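Local atomic coordinates of tryptophane-5-halogenase (Microbispora sp. ATCC PTA-5024, PDB entry 5UAO), a protein that probably uses reduced FAD to chlorinate a tryptophan of a lanthipeptide at the 5-position during biosynthesis of the antibiotic NAI-107. Residues A[398-401]-A[402-405]; A[414-417]-A[418-421]; A[444-447]-A[448-451]. All coordinates share one frame; numbering follows the deposited sequence.

How the interactions relate
The three contacts are local, each within one helix, and they follow one another along the chain within the tryptophan halogenase family region. Interaction 1 lies near the end of helix 383-406, buried, with the Leu401 side chain about 10 Å from the bound FAD. Interaction 2 opens the next helix, 414-422. The centres of these two are about 14 Å apart, and the two contacts touch by packing. Interaction 3 starts helix 446-453. Its nearest atoms are about 13 Å from interaction 1 and about 21 Å from interaction 2. It faces the second subunit. The set therefore runs from the buried interior near the flavin to the dimer contact.

Interaction 1: A[398-401]-A[402-405]; sequences RWFL and SIHY
His404 reaches back along helix 383-406 to Phe400, one turn earlier, in an i to i+4 contact. Its ND1 donates to Phe400 O at 2.8 Å. The oxygen lies in the imidazole plane at the ring edge, though the bond is bent, 132° at the hydrogen. The ring sets its edge against a face of Phe400, a T-shaped pair with planes at 75°. CE1 of His404 sits over the centre of the phenyl ring, 3.6 Å from Phe400 CE1. Leu401 CD2 sits over one imidazole face, toward its rim, in a CH-pi contact. NE2 of His404 bonds Glu355. A leucine in place of His404 would probably leave Phe400 O without its side-chain donor, strip Glu355 of a mate and remove the edge that packs on Phe400. This is the buried C-terminal part of helix 383-406, packed against helix 461-471 through Leu468, with the Leu401 side chain about 10 Å from FAD. Arg398 bonds Ser253 through NE, and its CD lies over one face of Trp399. Ser402 OG, placed between its backbone N and carbonyl carbon at chi1 83°, donates to Trp399 O at 2.7 Å, on a lone pair in the carbonyl plane.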
loop_
_atom_site.group_PDB
_atom_site.type_symbol
_atom_site.label_atom_id
_atom_site.label_comp_id
_atom_site.label_asym_id
_atom_site.label_seq_id
_atom_site.Cartn_x
_atom_site.Cartn_y
_atom_site.Cartn_z
ATOM N N ARG A 398 2.248 -15.762 -3.136
ATOM C CA ARG A 398 3.170 -16.715 -3.715
ATOM C C ARG A 398 4.552 -16.621 -3.055
ATOM O O ARG A 398 5.134 -17.626 -2.654
ATOM C CB ARG A 398 3.233 -16.541 -5.251
ATOM C CG ARG A 398 4.303 -17.365 -5.928
ATOM C CD ARG A 398 5.461 -16.527 -6.338
ATOM N NE ARG A 398 6.450 -17.277 -7.115
ATOM C CZ ARG A 398 6.584 -17.266 -8.442
ATOM N NH1 ARG A 398 5.866 -16.483 -9.213
ATOM N NH2 ARG A 398 7.540 -18.016 -9.001
ATOM N N TRP A 399 5.095 -15.426 -3.015
ATOM C CA TRP A 399 6.402 -15.203 -2.419
ATOM C C TRP A 399 6.425 -15.504 -0.941
ATOM O O TRP A 399 7.376 -16.055 -0.464
ATOM C CB TRP A 399 6.926 -13.792 -2.667
ATOM C CG TRP A 399 7.065 -13.499 -4.104
ATOM C CD1 TRP A 399 6.371 -12.566 -4.793
ATOM C CD2 TRP A 399 7.872 -14.193 -5.060
ATOM N NE1 TRP A 399 6.738 -12.585 -6.108
ATOM C CE2 TRP A 399 7.595 -13.622 -6.324
ATOM C CE3 TRP A 399 8.754 -15.280 -4.983
ATOM C CZ2 TRP A 399 8.227 -14.033 -7.500
ATOM C CZ3 TRP A 399 9.359 -15.711 -6.142
ATOM C CH2 TRP A 399 9.099 -15.067 -7.401
ATOM N N PHE A 400 5.341 -15.252 -0.219
ATOM C CA PHE A 400 5.294 -15.689 1.185
ATOM C C PHE A 400 5.333 -17.214 1.324
ATOM O O PHE A 400 6.030 -17.737 2.178
ATOM C CB PHE A 400 3.986 -15.120 1.810
ATOM C CG PHE A 400 3.737 -15.522 3.249
ATOM C CD1 PHE A 400 4.751 -15.488 4.192
ATOM C CD2 PHE A 400 2.463 -15.856 3.671
ATOM C CE1 PHE A 400 4.503 -15.792 5.526
ATOM C CE2 PHE A 400 2.196 -16.166 4.998
ATOM C CZ PHE A 400 3.214 -16.123 5.921
ATOM N N LEU A 401 4.564 -17.940 0.521
ATOM C CA LEU A 401 4.641 -19.372 0.551
ATOM C C LEU A 401 6.037 -19.855 0.165
ATOM O O LEU A 401 6.485 -20.896 0.685
ATOM C CB LEU A 401 3.627 -20.054 -0.362
ATOM C CG LEU A 401 2.159 -19.836 0.072
ATOM C CD1 LEU A 401 1.211 -20.529 -0.903
ATOM C CD2 LEU A 401 1.964 -20.455 1.421
ATOM N N SER A 402 6.677 -19.163 -0.783
ATOM C CA SER A 402 8.023 -19.592 -1.245
ATOM C C SER A 402 9.020 -19.739 -0.056
ATOM O O SER A 402 9.842 -20.639 -0.042
ATOM C CB SER A 402 8.577 -18.607 -2.315
ATOM O OG SER A 402 9.219 -17.399 -1.833
ATOM N N ILE A 403 8.940 -18.855 0.930
ATOM C CA ILE A 403 9.867 -18.920 2.061
ATOM C C ILE A 403 9.508 -20.021 3.040
ATOM O O ILE A 403 10.331 -20.306 3.903
ATOM C CB ILE A 403 10.075 -17.554 2.756
ATOM C CG1 ILE A 403 8.802 -17.073 3.445
ATOM C CG2 ILE A 403 10.503 -16.548 1.754
ATOM C CD1 ILE A 403 9.022 -16.570 4.806
ATOM N N HIS A 404 8.292 -20.613 2.964
ATOM C CA HIS A 404 7.977 -21.807 3.781
ATOM C C HIS A 404 8.784 -23.009 3.263
ATOM O O HIS A 404 9.100 -23.948 4.004
ATOM C CB HIS A 404 6.521 -22.202 3.713
ATOM C CG HIS A 404 5.555 -21.190 4.267
ATOM N ND1 HIS A 404 5.505 -19.884 3.858
ATOM C CD2 HIS A 404 4.565 -21.325 5.172
ATOM C CE1 HIS A 404 4.520 -19.249 4.482
ATOM N NE2 HIS A 404 3.915 -20.115 5.260
ATOM N N TYR A 405 9.100 -23.003 1.959
ATOM C CA TYR A 405 9.818 -24.089 1.329
ATOM C C TYR A 405 11.319 -23.957 1.330
ATOM O O TYR A 405 12.020 -24.911 1.688
ATOM C CB TYR A 405 9.329 -24.330 -0.122
ATOM C CG TYR A 405 8.086 -25.207 -0.183
ATOM C CD1 TYR A 405 8.186 -26.587 -0.089
ATOM C CD2 TYR A 405 6.805 -24.632 -0.250
ATOM C CE1 TYR A 405 7.077 -27.364 -0.112
ATOM C CE2 TYR A 405 5.691 -25.396 -0.294
ATOM C CZ TYR A 405 5.845 -26.761 -0.210
ATOM O OH TYR A 405 4.784 -27.522 -0.222
#

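Interaction 2: A[414-417]-A[418-421]; sequences PFWK and EARA
Arg420 folds back over Trp416 because its chain bends at chi3, -75°, after CG has been set beside the backbone N. The bend lays one guanidinium face over Trp416 O, with the oxygen above the centre of the group. NH1 then comes to 3.7 Å from Trp416 CB, and CG rests 3.3 Å from Trp416 O. That same oxygen accepts the backbone N of Arg420 at 3.0 Å, so it is gripped from the main chain and overlaid by the side chain. NH2 lies 3.9 Å from Lys417 CG, where the two long chains pass at a slant. Their charged ends are like in sign, with Lys417 NZ 4.5 Å from Arg420 NH2. Nearby oxygens probably ease this: NZ bonds Asp412 O, Arg420 NH1 bonds both Asn408 O and Leu411 O, and Asp412 OD1 forms a long, weak ion pair with Arg420 NH2.

Trp416 has its CG beside the backbone N as well, chi1 -81°. This brings CE3 of the indole to 3.9 Å from Ala419 CB, three residues on. Phe415 supports the indole from its own segment, with CE2 over the centre of one face. The contact is the first stretch of an alpha helix. Four successive i to i+4 backbone bonds run from Glu418 N to Pro414 O, which is 3.0 Å, through to Ala421 N on Lys417 O.

One side of the helix is buried, and Pro414, Lys417, Glu418 and Ala421 are exposed. On the buried side the Trp416 ring meets Tyr405 at the end of helix 383-406, with planes at about 15°. The indole NE1 bonds Met279 O, tying helix 414-422 to strand 274-279 of the seven-stranded mixed sheet.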
loop_
_atom_site.group_PDB
_atom_site.type_symbol
_atom_site.label_atom_id
_atom_site.label_comp_id
_atom_site.label_asym_id
_atom_site.label_seq_id
_atom_site.Cartn_x
_atom_site.Cartn_y
_atom_site.Cartn_z
ATOM N N PRO A 414 15.376 -36.153 -0.789
ATOM C CA PRO A 414 15.721 -35.478 -2.057
ATOM C C PRO A 414 14.730 -34.326 -2.354
ATOM O O PRO A 414 15.175 -33.256 -2.771
ATOM C CB PRO A 414 15.663 -36.602 -3.106
ATOM C CG PRO A 414 15.795 -37.890 -2.336
ATOM C CD PRO A 414 15.148 -37.601 -0.974
ATOM N N PHE A 415 13.426 -34.508 -2.080
ATOM C CA PHE A 415 12.470 -33.366 -2.197
ATOM C C PHE A 415 12.927 -32.153 -1.393
ATOM O O PHE A 415 12.936 -31.028 -1.933
ATOM C CB PHE A 415 11.042 -33.743 -1.836
ATOM C CG PHE A 415 10.116 -32.575 -1.850
ATOM C CD1 PHE A 415 9.519 -32.179 -3.028
ATOM C CD2 PHE A 415 9.906 -31.807 -0.718
ATOM C CE1 PHE A 415 8.710 -31.053 -3.064
ATOM C CE2 PHE A 415 9.035 -30.715 -0.733
ATOM C CZ PHE A 415 8.444 -30.331 -1.922
ATOM N N TRP A 416 13.360 -32.323 -0.139
ATOM C CA TRP A 416 13.636 -31.211 0.708
ATOM C C TRP A 416 14.982 -30.596 0.441
ATOM O O TRP A 416 15.148 -29.376 0.503
ATOM C CB TRP A 416 13.413 -31.520 2.196
ATOM C CG TRP A 416 11.893 -31.422 2.549
ATOM C CD1 TRP A 416 11.063 -32.438 2.805
ATOM C CD2 TRP A 416 11.083 -30.224 2.577
ATOM N NE1 TRP A 416 9.786 -31.986 2.999
ATOM C CE2 TRP A 416 9.772 -30.623 2.845
ATOM C CE3 TRP A 416 11.339 -28.868 2.358
ATOM C CZ2 TRP A 416 8.704 -29.714 2.895
ATOM C CZ3 TRP A 416 10.281 -27.946 2.431
ATOM C CH2 TRP A 416 8.971 -28.399 2.711
ATOM N N LYS A 417 15.935 -31.410 0.055
ATOM C CA LYS A 417 17.174 -30.858 -0.478
ATOM C C LYS A 417 16.936 -29.976 -1.707
ATOM O O LYS A 417 17.463 -28.839 -1.795
ATOM C CB LYS A 417 18.150 -32.004 -0.799
ATOM C CG LYS A 417 18.694 -32.696 0.460
ATOM C CD LYS A 417 19.649 -33.845 0.100
ATOM C CE LYS A 417 20.700 -34.096 1.187
ATOM N NZ LYS A 417 20.127 -34.125 2.580
ATOM N N GLU A 418 16.129 -30.463 -2.637
ATOM C CA GLU A 418 15.793 -29.690 -3.833
ATOM C C GLU A 418 15.055 -28.404 -3.478
ATOM O O GLU A 418 15.359 -27.363 -4.013
ATOM C CB GLU A 418 14.925 -30.509 -4.757
ATOM C CG GLU A 418 14.445 -29.823 -6.024
ATOM C CD GLU A 418 15.507 -29.796 -7.121
ATOM O OE1 GLU A 418 16.688 -30.041 -6.800
ATOM O OE2 GLU A 418 15.148 -29.531 -8.299
ATOM N N ALA A 419 14.075 -28.469 -2.577
ATOM C CA ALA A 419 13.442 -27.291 -2.149
ATOM C C ALA A 419 14.377 -26.272 -1.537
ATOM O O ALA A 419 14.249 -25.086 -1.796
ATOM C CB ALA A 419 12.256 -27.585 -1.212
ATOM N N ARG A 420 15.307 -26.683 -0.706
ATOM C CA ARG A 420 16.148 -25.730 -0.032
ATOM C C ARG A 420 17.188 -25.100 -0.979
ATOM O O ARG A 420 17.638 -23.965 -0.755
ATOM C CB ARG A 420 16.873 -26.396 1.151
ATOM C CG ARG A 420 15.974 -26.716 2.345
ATOM C CD ARG A 420 16.869 -27.030 3.576
ATOM N NE ARG A 420 17.454 -28.348 3.455
ATOM C CZ ARG A 420 16.882 -29.500 3.794
ATOM N NH1 ARG A 420 15.694 -29.559 4.422
ATOM N NH2 ARG A 420 17.543 -30.620 3.547
ATOM N N ALA A 421 17.518 -25.838 -2.026
ATOM C CA ALA A 421 18.509 -25.390 -2.999
ATOM C C ALA A 421 17.898 -24.609 -4.142
ATOM O O ALA A 421 18.518 -23.684 -4.621
ATOM C CB ALA A 421 19.270 -26.592 -3.543
#

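Interaction 3: A[444-447]-A[448-451]; sequences RDSF and TRYL
The N-terminus of helix 446-453 is capped by Asp445, which reaches forward to Thr448. OD1 of Asp445 takes the Thr448 backbone N at 2.7 Å in a nearly straight bond, 168°. A chi1 of 67° swings the Asp445 carboxylate over the start of the helix. Thr448 OG1 lies 3.0 Å from OD1 and 3.1 Å from OD2 of Asp445, in two weak, alternative bonds; its single proton cannot serve both, and which it serves is not settled. A water links the hydroxyl to Arg444: it accepts from Arg444 NH2 and lies 2.8 Å from Thr448 OG1. Thr448 CG2 packs against Arg444 CB at 3.8 Å, while Arg444 NE bonds Gly438 O.

After this N-cap and its capping bond the regular helix bonds start at once, with Arg449 N on Asp445 O. The Arg449 side chain folds back past this turn. Its NH1 donates to Arg444 O at 2.7 Å, in the plane of both the carbonyl and the guanidinium, and Ser446 CA lies over one face of that group. Ser371 of the second subunit packs on Thr448 and bonds Asp445 OD2 weakly. Within the helix, Phe447 CE2 touches Leu451 CD1 at 4.2 Å.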
loop_
_atom_site.group_PDB
_atom_site.type_symbol
_atom_site.label_atom_id
_atom_site.label_comp_id
_atom_site.label_asym_id
_atom_site.label_seq_id
_atom_site.Cartn_x
_atom_site.Cartn_y
_atom_site.Cartn_z
ATOM N N ARG A 444 11.702 -3.265 13.650
ATOM C CA ARG A 444 12.407 -2.123 13.048
ATOM C C ARG A 444 11.709 -0.837 13.274
ATOM O O ARG A 444 10.553 -0.804 13.774
ATOM C CB ARG A 444 12.563 -2.312 11.547
ATOM C CG ARG A 444 13.564 -3.351 11.295
ATOM C CD ARG A 444 14.994 -2.821 11.418
ATOM N NE ARG A 444 15.656 -3.891 10.776
ATOM C CZ ARG A 444 16.288 -3.883 9.618
ATOM N NH1 ARG A 444 16.669 -5.070 9.184
ATOM N NH2 ARG A 444 16.615 -2.776 8.969
ATOM N N ASP A 445 12.387 0.249 12.884
ATOM C CA ASP A 445 11.777 1.572 12.987
ATOM C C ASP A 445 10.601 1.689 12.034
ATOM O O ASP A 445 10.487 0.947 11.044
ATOM C CB ASP A 445 12.808 2.709 12.745
ATOM C CG ASP A 445 13.309 2.743 11.325
ATOM O OD1 ASP A 445 12.472 2.854 10.416
ATOM O OD2 ASP A 445 14.535 2.655 11.110
ATOM N N SER A 446 9.769 2.679 12.305
ATOM C CA SER A 446 8.506 2.839 11.636
ATOM C C SER A 446 8.628 3.056 10.126
ATOM O O SER A 446 7.788 2.587 9.318
ATOM C CB SER A 446 7.777 3.981 12.335
ATOM O OG SER A 446 6.414 3.987 11.993
ATOM N N PHE A 447 9.685 3.746 9.719
ATOM C CA PHE A 447 9.863 4.031 8.302
ATOM C C PHE A 447 10.232 2.754 7.590
ATOM O O PHE A 447 9.697 2.465 6.543
ATOM C CB PHE A 447 10.935 5.086 8.067
ATOM C CG PHE A 447 11.130 5.402 6.614
ATOM C CD1 PHE A 447 10.297 6.325 5.984
ATOM C CD2 PHE A 447 12.126 4.765 5.855
ATOM C CE1 PHE A 447 10.447 6.608 4.639
ATOM C CE2 PHE A 447 12.268 5.038 4.502
ATOM C CZ PHE A 447 11.433 5.964 3.894
ATOM N N THR A 448 11.155 2.001 8.181
ATOM C CA THR A 448 11.667 0.731 7.609
ATOM C C THR A 448 10.518 -0.277 7.522
ATOM O O THR A 448 10.425 -0.974 6.503
ATOM C CB THR A 448 12.809 0.120 8.461
ATOM O OG1 THR A 448 13.925 1.026 8.530
ATOM C CG2 THR A 448 13.259 -1.258 7.943
ATOM N N ARG A 449 9.663 -0.332 8.574
ATOM C CA ARG A 449 8.443 -1.198 8.615
ATOM C C ARG A 449 7.489 -0.890 7.494
ATOM O O ARG A 449 7.067 -1.800 6.772
ATOM C CB ARG A 449 7.659 -1.147 9.952
ATOM C CG ARG A 449 8.441 -1.606 11.189
ATOM C CD ARG A 449 7.538 -2.135 12.301
ATOM N NE ARG A 449 6.552 -1.127 12.752
ATOM C CZ ARG A 449 6.817 -0.111 13.580
ATOM N NH1 ARG A 449 8.044 0.064 14.088
ATOM N NH2 ARG A 449 5.854 0.751 13.884
ATOM N N TYR A 450 7.148 0.382 7.327
ATOM C CA TYR A 450 6.362 0.808 6.174
ATOM C C TYR A 450 6.990 0.421 4.775
ATOM O O TYR A 450 6.279 -0.014 3.828
ATOM C CB TYR A 450 6.125 2.342 6.268
ATOM C CG TYR A 450 5.042 2.774 5.335
ATOM C CD1 TYR A 450 5.342 3.099 4.017
ATOM C CD2 TYR A 450 3.693 2.730 5.718
ATOM C CE1 TYR A 450 4.348 3.439 3.115
ATOM C CE2 TYR A 450 2.697 3.059 4.819
ATOM C CZ TYR A 450 3.034 3.416 3.523
ATOM O OH TYR A 450 2.074 3.757 2.617
ATOM N N LEU A 451 8.302 0.567 4.623
ATOM C CA LEU A 451 8.941 0.164 3.375
ATOM C C LEU A 451 8.845 -1.372 3.160
ATOM O O LEU A 451 8.431 -1.843 2.110
ATOM C CB LEU A 451 10.398 0.625 3.363
ATOM C CG LEU A 451 11.191 0.531 2.075
ATOM C CD1 LEU A 451 12.291 1.580 2.143
ATOM C CD2 LEU A 451 11.815 -0.834 1.902
HETATM O O HOH W 1 16.473 0.063 9.291
#